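Local coordinates for vacuolar-sorting protein BRO1 (Saccharomyces cerevisiae, PDB 1ZB1) that helps sort cargo proteins into multivesicular bodies and recruits the DOA4 deubiquitinase to endosomes; its Bro1 domain, the part described here, may be involved in binding SNF7, at residues Y208-S212 and S259-L265; H253-S257 and Q286-S290. All blocks are in the same frame, centred on the assembly; numbering follows the deposited sequence.

Contact 1: residues Y208-S212 and S259-L265; sequences YTLIS and SAYYHGL
Ile211 lays its CG2 methyl over one face of the Tyr262 ring, 3.5 Å from the ring centroid and 19° off the normal, a close CH-pi contact. The two residues face each other across an antiparallel helix pair of the Bro1 domain, where the start of helix 208-230 runs against the later part of helix 242-269. The segment axes come within 7.8 Å at an angle of 163°. Ile211 suits its place because its beta branch sends two arms different ways: CG1 stands anti to the carbonyl carbon (chi1 -71°) and heads away from the partner helix, which leaves CG2 for the ring. On the opposite face of Tyr262 lies CD2 of Tyr261, from the same helix, so the phenol is sandwiched, and at its edge, in plane, comes CD2 of Tyr208.

Tyr208 crosses Tyr262 at about a right angle and in turn receives Leu265, whose CB sits over one face, 3.9 Å from the Tyr208 ring centroid. Large, flat tyrosines suit the gap between the helices, since each ring offers a face to an aliphatic group while the two still touch each other; the OH of Tyr208 makes a weak hydrogen bond to Lys206.

One turn further on, small residues take over, and the backbones close to 4.2 Å between the CA atoms of Ser212 and Ser259. Ile338, from a loop, packs on both serines, which are buried. Each hydroxyl is anti to its own backbone nitrogen and crosses to the other's carbonyl: Ser259 OG donates to Ser212 O at 2.8 Å, from above the carbonyl plane, while Ser212 OG donates to Ser259 O at 2.9 Å. That second oxygen also accepts the helical N-H of His263, which arrives from the opposite face of the carbonyl plane.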
loop_
_atom_site.group_PDB
_atom_site.type_symbol
_atom_site.label_atom_id
_atom_site.label_comp_id
_atom_site.label_asym_id
_atom_site.label_seq_id
_atom_site.Cartn_x
_atom_site.Cartn_y
_atom_site.Cartn_z
ATOM N N TYR A 208 -21.357 -4.918 -17.456
ATOM C CA TYR A 208 -20.226 -5.540 -18.128
ATOM C C TYR A 208 -19.114 -4.580 -18.516
ATOM O O TYR A 208 -17.950 -4.798 -18.179
ATOM C CB TYR A 208 -20.730 -6.297 -19.358
ATOM C CG TYR A 208 -21.730 -7.379 -19.007
ATOM C CD1 TYR A 208 -22.631 -7.865 -19.957
ATOM C CD2 TYR A 208 -21.780 -7.913 -17.719
ATOM C CE1 TYR A 208 -23.557 -8.854 -19.626
ATOM C CE2 TYR A 208 -22.697 -8.899 -17.382
ATOM C CZ TYR A 208 -23.582 -9.363 -18.337
ATOM O OH TYR A 208 -24.496 -10.329 -17.991
ATOM N N THR A 209 -19.473 -3.515 -19.217
ATOM C CA THR A 209 -18.496 -2.531 -19.653
ATOM C C THR A 209 -17.687 -1.949 -18.482
ATOM O O THR A 209 -16.465 -1.820 -18.566
ATOM C CB THR A 209 -19.200 -1.392 -20.427
ATOM O OG1 THR A 209 -18.238 -0.408 -20.823
ATOM C CG2 THR A 209 -20.275 -0.745 -19.562
ATOM N N LEU A 210 -18.369 -1.619 -17.389
ATOM C CA LEU A 210 -17.712 -1.042 -16.215
ATOM C C LEU A 210 -16.689 -2.009 -15.614
ATOM O O LEU A 210 -15.512 -1.670 -15.459
ATOM C CB LEU A 210 -18.755 -0.698 -15.146
ATOM C CG LEU A 210 -18.564 0.520 -14.229
ATOM C CD1 LEU A 210 -19.316 0.262 -12.933
ATOM C CD2 LEU A 210 -17.102 0.780 -13.940
ATOM N N ILE A 211 -17.150 -3.208 -15.266
ATOM C CA ILE A 211 -16.284 -4.224 -14.678
ATOM C C ILE A 211 -15.057 -4.444 -15.556
ATOM O O ILE A 211 -13.935 -4.517 -15.056
ATOM C CB ILE A 211 -17.046 -5.564 -14.487
ATOM C CG1 ILE A 211 -18.068 -5.429 -13.353
ATOM C CG2 ILE A 211 -16.075 -6.685 -14.129
ATOM C CD1 ILE A 211 -19.118 -4.388 -13.587
ATOM N N SER A 212 -15.274 -4.525 -16.865
ATOM C CA SER A 212 -14.185 -4.725 -17.812
ATOM C C SER A 212 -13.106 -3.642 -17.707
ATOM O O SER A 212 -11.911 -3.944 -17.644
ATOM C CB SER A 212 -14.733 -4.759 -19.239
ATOM O OG SER A 212 -13.681 -4.880 -20.175
ATOM N N SER A 259 -11.057 -8.968 -17.584
ATOM C CA SER A 259 -11.394 -7.790 -18.374
ATOM C C SER A 259 -11.913 -8.181 -19.759
ATOM O O SER A 259 -12.934 -7.667 -20.222
ATOM C CB SER A 259 -10.161 -6.900 -18.526
ATOM O OG SER A 259 -10.472 -5.739 -19.265
ATOM N N ALA A 260 -11.198 -9.086 -20.418
ATOM C CA ALA A 260 -11.578 -9.555 -21.746
ATOM C C ALA A 260 -12.919 -10.281 -21.688
ATOM O O ALA A 260 -13.759 -10.121 -22.571
ATOM C CB ALA A 260 -10.502 -10.484 -22.300
ATOM N N TYR A 261 -13.110 -11.082 -20.647
ATOM C CA TYR A 261 -14.350 -11.822 -20.464
ATOM C C TYR A 261 -15.549 -10.875 -20.427
ATOM O O TYR A 261 -16.499 -11.024 -21.201
ATOM C CB TYR A 261 -14.286 -12.633 -19.167
ATOM C CG TYR A 261 -15.614 -13.211 -18.701
ATOM C CD1 TYR A 261 -16.357 -14.070 -19.515
ATOM C CD2 TYR A 261 -16.115 -12.912 -17.438
ATOM C CE1 TYR A 261 -17.561 -14.614 -19.077
ATOM C CE2 TYR A 261 -17.314 -13.448 -16.990
ATOM C CZ TYR A 261 -18.033 -14.299 -17.814
ATOM O OH TYR A 261 -19.218 -14.828 -17.367
ATOM N N TYR A 262 -15.504 -9.891 -19.535
ATOM C CA TYR A 262 -16.617 -8.960 -19.421
ATOM C C TYR A 262 -16.838 -8.122 -20.676
ATOM O O TYR A 262 -17.977 -7.813 -21.014
ATOM C CB TYR A 262 -16.445 -8.086 -18.180
ATOM C CG TYR A 262 -16.902 -8.805 -16.934
ATOM C CD1 TYR A 262 -18.260 -8.936 -16.645
ATOM C CD2 TYR A 262 -15.985 -9.417 -16.079
ATOM C CE1 TYR A 262 -18.693 -9.658 -15.541
ATOM C CE2 TYR A 262 -16.406 -10.142 -14.976
ATOM C CZ TYR A 262 -17.760 -10.260 -14.712
ATOM O OH TYR A 262 -18.184 -10.981 -13.625
ATOM N N HIS A 263 -15.766 -7.769 -21.377
ATOM C CA HIS A 263 -15.922 -6.996 -22.602
ATOM C C HIS A 263 -16.617 -7.888 -23.632
ATOM O O HIS A 263 -17.353 -7.407 -24.500
ATOM C CB HIS A 263 -14.563 -6.533 -23.132
ATOM C CG HIS A 263 -14.650 -5.736 -24.395
ATOM N ND1 HIS A 263 -14.344 -6.262 -25.632
ATOM C CD2 HIS A 263 -15.036 -4.456 -24.617
ATOM C CE1 HIS A 263 -14.537 -5.341 -26.560
ATOM N NE2 HIS A 263 -14.957 -4.236 -25.971
ATOM N N GLY A 264 -16.381 -9.192 -23.521
ATOM C CA GLY A 264 -16.998 -10.142 -24.430
ATOM C C GLY A 264 -18.486 -10.237 -24.158
ATOM O O GLY A 264 -19.288 -10.266 -25.090
ATOM N N LEU A 265 -18.859 -10.289 -22.882
ATOM C CA LEU A 265 -20.266 -10.363 -22.509
ATOM C C LEU A 265 -20.993 -9.117 -23.012
ATOM O O LEU A 265 -22.194 -9.149 -23.281
ATOM C CB LEU A 265 -20.419 -10.477 -20.991
ATOM C CG LEU A 265 -19.923 -11.776 -20.348
ATOM C CD1 LEU A 265 -20.213 -11.747 -18.859
ATOM C CD2 LEU A 265 -20.612 -12.972 -20.996
#

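Contact 2: residues H253-S257 and Q286-S290; sequences HFYKS and QLISS
The imidazole of His253 has the CB of Ser289 over one face, 3.9 Å from the ring centroid, and OE1 of Gln286 at its edge, in the ring plane. ND1 donates to that oxygen over 3.0 Å, and the N-H...O angle of 171° makes the bond nearly straight. The imidazole and amide planes are turned 35° apart, and the donor is tilted from the plane of the amide carbonyl. Gln286 suits this place because it has a flexible aliphatic stem for packing and a neutral amide oxygen to accept from the imidazole; a bend at chi2 (-58°) folds the amide back toward the histidine, while its CG rests on the CG of Lys256 at 3.5 Å. The aliphatic part of the lysine thus does the packing.

These residues join neighbouring antiparallel helices, 242-269 and 275-290, in a helical hairpin of the Bro1 domain, their segment axes 7.7 Å apart.

Small residues let the backbones approach: Ser290 CB meets His253 CB at 3.6 Å, and Ser257 CB lies 3.7 Å from Gln286 CB. The hydroxyl of Ser290 turns back to its own helix, donating to Leu287 O, which also accepts from Ser290 N; two bonds therefore grip that carbonyl. Toward the buried side, Phe254 and Leu287 lie alongside each other, pointing the same way, with Leu287 CD1 at the phenyl edge, 4.0 Å from Phe254 CD1. Phe306 of helix 303-322 packs on both Leu287 and Ser257, and Ile301 touches Phe254.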
loop_
_atom_site.group_PDB
_atom_site.type_symbol
_atom_site.label_atom_id
_atom_site.label_comp_id
_atom_site.label_asym_id
_atom_site.label_seq_id
_atom_site.Cartn_x
_atom_site.Cartn_y
_atom_site.Cartn_z
ATOM N N HIS A 253 -2.264 -11.429 -14.998
ATOM C CA HIS A 253 -2.884 -12.208 -16.067
ATOM C C HIS A 253 -4.355 -12.473 -15.755
ATOM O O HIS A 253 -5.206 -12.389 -16.635
ATOM C CB HIS A 253 -2.171 -13.552 -16.258
ATOM C CG HIS A 253 -0.810 -13.434 -16.864
ATOM N ND1 HIS A 253 -0.600 -12.913 -18.122
ATOM C CD2 HIS A 253 0.410 -13.770 -16.384
ATOM C CE1 HIS A 253 0.693 -12.931 -18.391
ATOM N NE2 HIS A 253 1.328 -13.447 -17.354
ATOM N N PHE A 254 -4.656 -12.789 -14.499
ATOM C CA PHE A 254 -6.037 -13.074 -14.116
ATOM C C PHE A 254 -6.990 -11.904 -14.349
ATOM O O PHE A 254 -8.114 -12.093 -14.826
ATOM C CB PHE A 254 -6.131 -13.484 -12.650
ATOM C CG PHE A 254 -7.530 -13.804 -12.210
ATOM C CD1 PHE A 254 -8.158 -14.965 -12.644
ATOM C CD2 PHE A 254 -8.236 -12.928 -11.390
ATOM C CE1 PHE A 254 -9.469 -15.252 -12.270
ATOM C CE2 PHE A 254 -9.546 -13.203 -11.008
ATOM C CZ PHE A 254 -10.166 -14.370 -11.450
ATOM N N TYR A 255 -6.559 -10.696 -14.001
ATOM C CA TYR A 255 -7.426 -9.548 -14.191
ATOM C C TYR A 255 -7.512 -9.141 -15.655
ATOM O O TYR A 255 -8.524 -8.599 -16.097
ATOM C CB TYR A 255 -6.988 -8.405 -13.264
ATOM C CG TYR A 255 -7.457 -8.681 -11.849
ATOM C CD1 TYR A 255 -8.820 -8.737 -11.556
ATOM C CD2 TYR A 255 -6.555 -8.982 -10.826
ATOM C CE1 TYR A 255 -9.277 -9.095 -10.287
ATOM C CE2 TYR A 255 -7.006 -9.341 -9.551
ATOM C CZ TYR A 255 -8.366 -9.397 -9.292
ATOM O OH TYR A 255 -8.828 -9.777 -8.049
ATOM N N LYS A 256 -6.467 -9.430 -16.419
ATOM C CA LYS A 256 -6.503 -9.131 -17.845
ATOM C C LYS A 256 -7.563 -10.063 -18.449
ATOM O O LYS A 256 -8.342 -9.664 -19.316
ATOM C CB LYS A 256 -5.143 -9.405 -18.488
ATOM C CG LYS A 256 -5.149 -9.274 -19.997
ATOM C CD LYS A 256 -4.278 -8.128 -20.471
ATOM C CE LYS A 256 -2.811 -8.356 -20.132
ATOM N NZ LYS A 256 -1.960 -7.272 -20.700
ATOM N N SER A 257 -7.587 -11.304 -17.972
ATOM C CA SER A 257 -8.551 -12.299 -18.435
ATOM C C SER A 257 -9.973 -11.870 -18.087
ATOM O O SER A 257 -10.873 -11.925 -18.928
ATOM C CB SER A 257 -8.272 -13.660 -17.788
ATOM O OG SER A 257 -9.314 -14.585 -18.074
ATOM N N GLN A 286 -5.254 -15.654 -21.472
ATOM C CA GLN A 286 -4.758 -14.995 -20.276
ATOM C C GLN A 286 -4.979 -15.815 -19.013
ATOM O O GLN A 286 -4.096 -15.891 -18.160
ATOM C CB GLN A 286 -5.410 -13.621 -20.135
ATOM C CG GLN A 286 -4.897 -12.613 -21.144
ATOM C CD GLN A 286 -3.393 -12.429 -21.049
ATOM O OE1 GLN A 286 -2.853 -12.178 -19.967
ATOM N NE2 GLN A 286 -2.708 -12.546 -22.179
ATOM N N LEU A 287 -6.151 -16.429 -18.884
ATOM C CA LEU A 287 -6.423 -17.242 -17.706
ATOM C C LEU A 287 -5.419 -18.394 -17.640
ATOM O O LEU A 287 -4.898 -18.720 -16.571
ATOM C CB LEU A 287 -7.844 -17.805 -17.745
ATOM C CG LEU A 287 -8.167 -18.759 -16.594
ATOM C CD1 LEU A 287 -8.086 -18.017 -15.276
ATOM C CD2 LEU A 287 -9.560 -19.352 -16.783
ATOM N N ILE A 288 -5.152 -19.016 -18.783
ATOM C CA ILE A 288 -4.193 -20.117 -18.813
ATOM C C ILE A 288 -2.802 -19.599 -18.431
ATOM O O ILE A 288 -2.070 -20.259 -17.697
ATOM C CB ILE A 288 -4.149 -20.790 -20.209
ATOM C CG1 ILE A 288 -5.466 -21.528 -20.465
ATOM C CG2 ILE A 288 -2.986 -21.780 -20.282
ATOM C CD1 ILE A 288 -5.629 -22.044 -21.886
ATOM N N SER A 289 -2.452 -18.409 -18.915
ATOM C CA SER A 289 -1.157 -17.804 -18.604
ATOM C C SER A 289 -0.944 -17.594 -17.098
ATOM O O SER A 289 0.191 -17.609 -16.621
ATOM C CB SER A 289 -1.012 -16.450 -19.310
ATOM O OG SER A 289 -0.810 -16.595 -20.701
ATOM N N SER A 290 -2.031 -17.403 -16.355
ATOM C CA SER A 290 -1.944 -17.158 -14.918
ATOM C C SER A 290 -1.777 -18.416 -14.079
ATOM O O SER A 290 -1.266 -18.362 -12.958
ATOM C CB SER A 290 -3.200 -16.436 -14.427
ATOM O OG SER A 290 -4.286 -17.344 -14.306
#

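Contacts 1 and 2 share helix 242-269, which pairs with a different neighbour in each: helix 208-230 through 259-265, and helix 275-290 through 253-257. Their centres are about 14 Å apart, and the two segments of the shared helix adjoin in sequence, separated by a single residue, with no other touch between the contacts. Helix 275-290 also reaches contact 1, where Phe279 meets His263 edge-to-face, and helix 208-230 reaches contact 2, where Cys219 touches Lys256. Helix 303-322 reaches contact 1 as well, where Phe306 meets Tyr261 edge-to-face. Both contacts lie on the same side of the chain's centre, their own centres about 26 and 23 Å from it, as structural packing between helices.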